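Local coordinates for RabGDI protein (Plasmodium falciparum 3D7, PDB 3P1W) that probably acts as a Rab GDP-dissociation inhibitor, a regulator of Rab GTPases in membrane traffic, at residues 94-97 with 102-105. Sequence-based numbering, arbitrary orientation.
Sequences KFIL and LVKI
I96 reaches from its strand to the start of helix 101-108 with both branches of its side chain, one to L102 and one to V103. Its CB points toward the helix, and there the chain forks. CG2 lies anti to the backbone N and meets V103 CG2 at 3.6 Å. CG1 sits beside the backbone N, anti to the carbonyl carbon (chi1 -65°), and I96 CG1 comes within 3.9 Å of L102 CD2. The extended chi2 (157°) carries the chain on to its tip, where I96 CD1 lies 3.7 Å from L102 CD2. L102 thus receives the long arm of I96 on a single methyl, while V103 takes the short one. V103 CG2, beside its own backbone N, also lies 3.7 Å from the carbonyl oxygen L97 O, so this methyl touches both a hydrocarbon branch and a peptide group. The contact is a short strand-to-helix connection within the GDI fold: strand 96-97 pairs antiparallel with strand 248-251, I96 bonding to I249 through the backbone, and after a short link the chain enters the helix. The two backbones stay apart, I96 CA and L102 CA being 7.3 Å from each other, and a water bridges the polar groups between them. It donates to L97 O at 2.9 Å and accepts from V103 N at 3.1 Å, giving a partner to an amide in the first turn of the helix, where amide N-H groups lack the carbonyl partners found further along. Away from I96, L102 also packs on I34 of helix 30-41, on F439 and on T443 of helix 440-454, while L97, its CB turned to the flank of the contact, rests on P247.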
loop_
_atom_site.group_PDB
_atom_site.type_symbol
_atom_site.label_atom_id
_atom_site.label_comp_id
_atom_site.label_asym_id
_atom_site.label_seq_id
_atom_site.Cartn_x
_atom_site.Cartn_y
_atom_site.Cartn_z
ATOM N N LYS A 94 -1.349 -1.440 -4.633
ATOM C CA LYS A 94 -0.557 -0.498 -3.860
ATOM C C LYS A 94 0.798 -0.323 -4.535
ATOM O O LYS A 94 1.520 -1.300 -4.774
ATOM C CB LYS A 94 -0.390 -0.995 -2.438
ATOM C CG LYS A 94 -1.650 -0.802 -1.568
ATOM C CD LYS A 94 -1.596 -1.547 -0.279
ATOM C CE LYS A 94 -2.853 -1.306 0.588
ATOM N NZ LYS A 94 -2.873 -0.042 1.413
ATOM N N PHE A 95 1.168 0.913 -4.782
ATOM C CA PHE A 95 2.509 1.180 -5.283
ATOM C C PHE A 95 3.587 1.125 -4.183
ATOM O O PHE A 95 3.314 1.235 -2.995
ATOM C CB PHE A 95 2.551 2.535 -5.984
ATOM C CG PHE A 95 1.626 2.680 -7.144
ATOM C CD1 PHE A 95 1.333 1.631 -7.990
ATOM C CD2 PHE A 95 1.099 3.926 -7.447
ATOM C CE1 PHE A 95 0.516 1.816 -9.095
ATOM C CE2 PHE A 95 0.276 4.094 -8.544
ATOM C CZ PHE A 95 -0.003 3.039 -9.369
ATOM N N ILE A 96 4.835 0.935 -4.598
ATOM C CA ILE A 96 5.929 0.630 -3.668
ATOM C C ILE A 96 7.007 1.710 -3.740
ATOM O O ILE A 96 7.517 2.024 -4.820
ATOM C CB ILE A 96 6.478 -0.752 -4.049
ATOM C CG1 ILE A 96 5.396 -1.813 -3.810
ATOM C CG2 ILE A 96 7.780 -1.096 -3.294
ATOM C CD1 ILE A 96 5.595 -3.066 -4.640
ATOM N N LEU A 97 7.331 2.301 -2.594
ATOM C CA LEU A 97 8.343 3.344 -2.522
ATOM C C LEU A 97 9.734 2.731 -2.762
ATOM O O LEU A 97 10.128 1.772 -2.079
ATOM C CB LEU A 97 8.277 4.048 -1.159
ATOM C CG LEU A 97 9.138 5.308 -0.963
ATOM C CD1 LEU A 97 8.675 6.497 -1.834
ATOM C CD2 LEU A 97 9.172 5.729 0.514
ATOM N N LEU A 102 9.786 -2.685 1.797
ATOM C CA LEU A 102 9.371 -3.838 1.005
ATOM C C LEU A 102 10.447 -4.150 -0.024
ATOM O O LEU A 102 10.771 -5.314 -0.250
ATOM C CB LEU A 102 8.029 -3.647 0.301
ATOM C CG LEU A 102 7.681 -4.856 -0.591
ATOM C CD1 LEU A 102 7.614 -6.148 0.210
ATOM C CD2 LEU A 102 6.364 -4.628 -1.365
ATOM N N VAL A 103 10.981 -3.104 -0.648
ATOM C CA VAL A 103 12.065 -3.288 -1.613
ATOM C C VAL A 103 13.253 -3.989 -0.960
ATOM O O VAL A 103 13.824 -4.899 -1.555
ATOM C CB VAL A 103 12.469 -1.976 -2.288
ATOM C CG1 VAL A 103 13.804 -2.130 -3.040
ATOM C CG2 VAL A 103 11.367 -1.532 -3.245
ATOM N N LYS A 104 13.596 -3.595 0.266
ATOM C CA LYS A 104 14.715 -4.213 0.984
ATOM C C LYS A 104 14.425 -5.681 1.273
ATOM O O LYS A 104 15.295 -6.532 1.123
ATOM C CB LYS A 104 15.030 -3.458 2.286
ATOM C CG LYS A 104 15.512 -2.041 2.063
ATOM C CD LYS A 104 15.686 -1.260 3.365
ATOM C CE LYS A 104 16.161 0.152 3.067
ATOM N NZ LYS A 104 16.548 0.932 4.270
ATOM N N ILE A 105 13.188 -5.970 1.675
ATOM C CA ILE A 105 12.745 -7.335 1.928
ATOM C C ILE A 105 12.812 -8.191 0.678
ATOM O O ILE A 105 13.275 -9.340 0.736
ATOM C CB ILE A 105 11.316 -7.374 2.493
ATOM C CG1 ILE A 105 11.312 -6.888 3.935
ATOM C CG2 ILE A 105 10.747 -8.772 2.443
ATOM C CD1 ILE A 105 9.893 -6.590 4.469
HETATM O O HOH W 1 9.488 -0.439 -0.369
#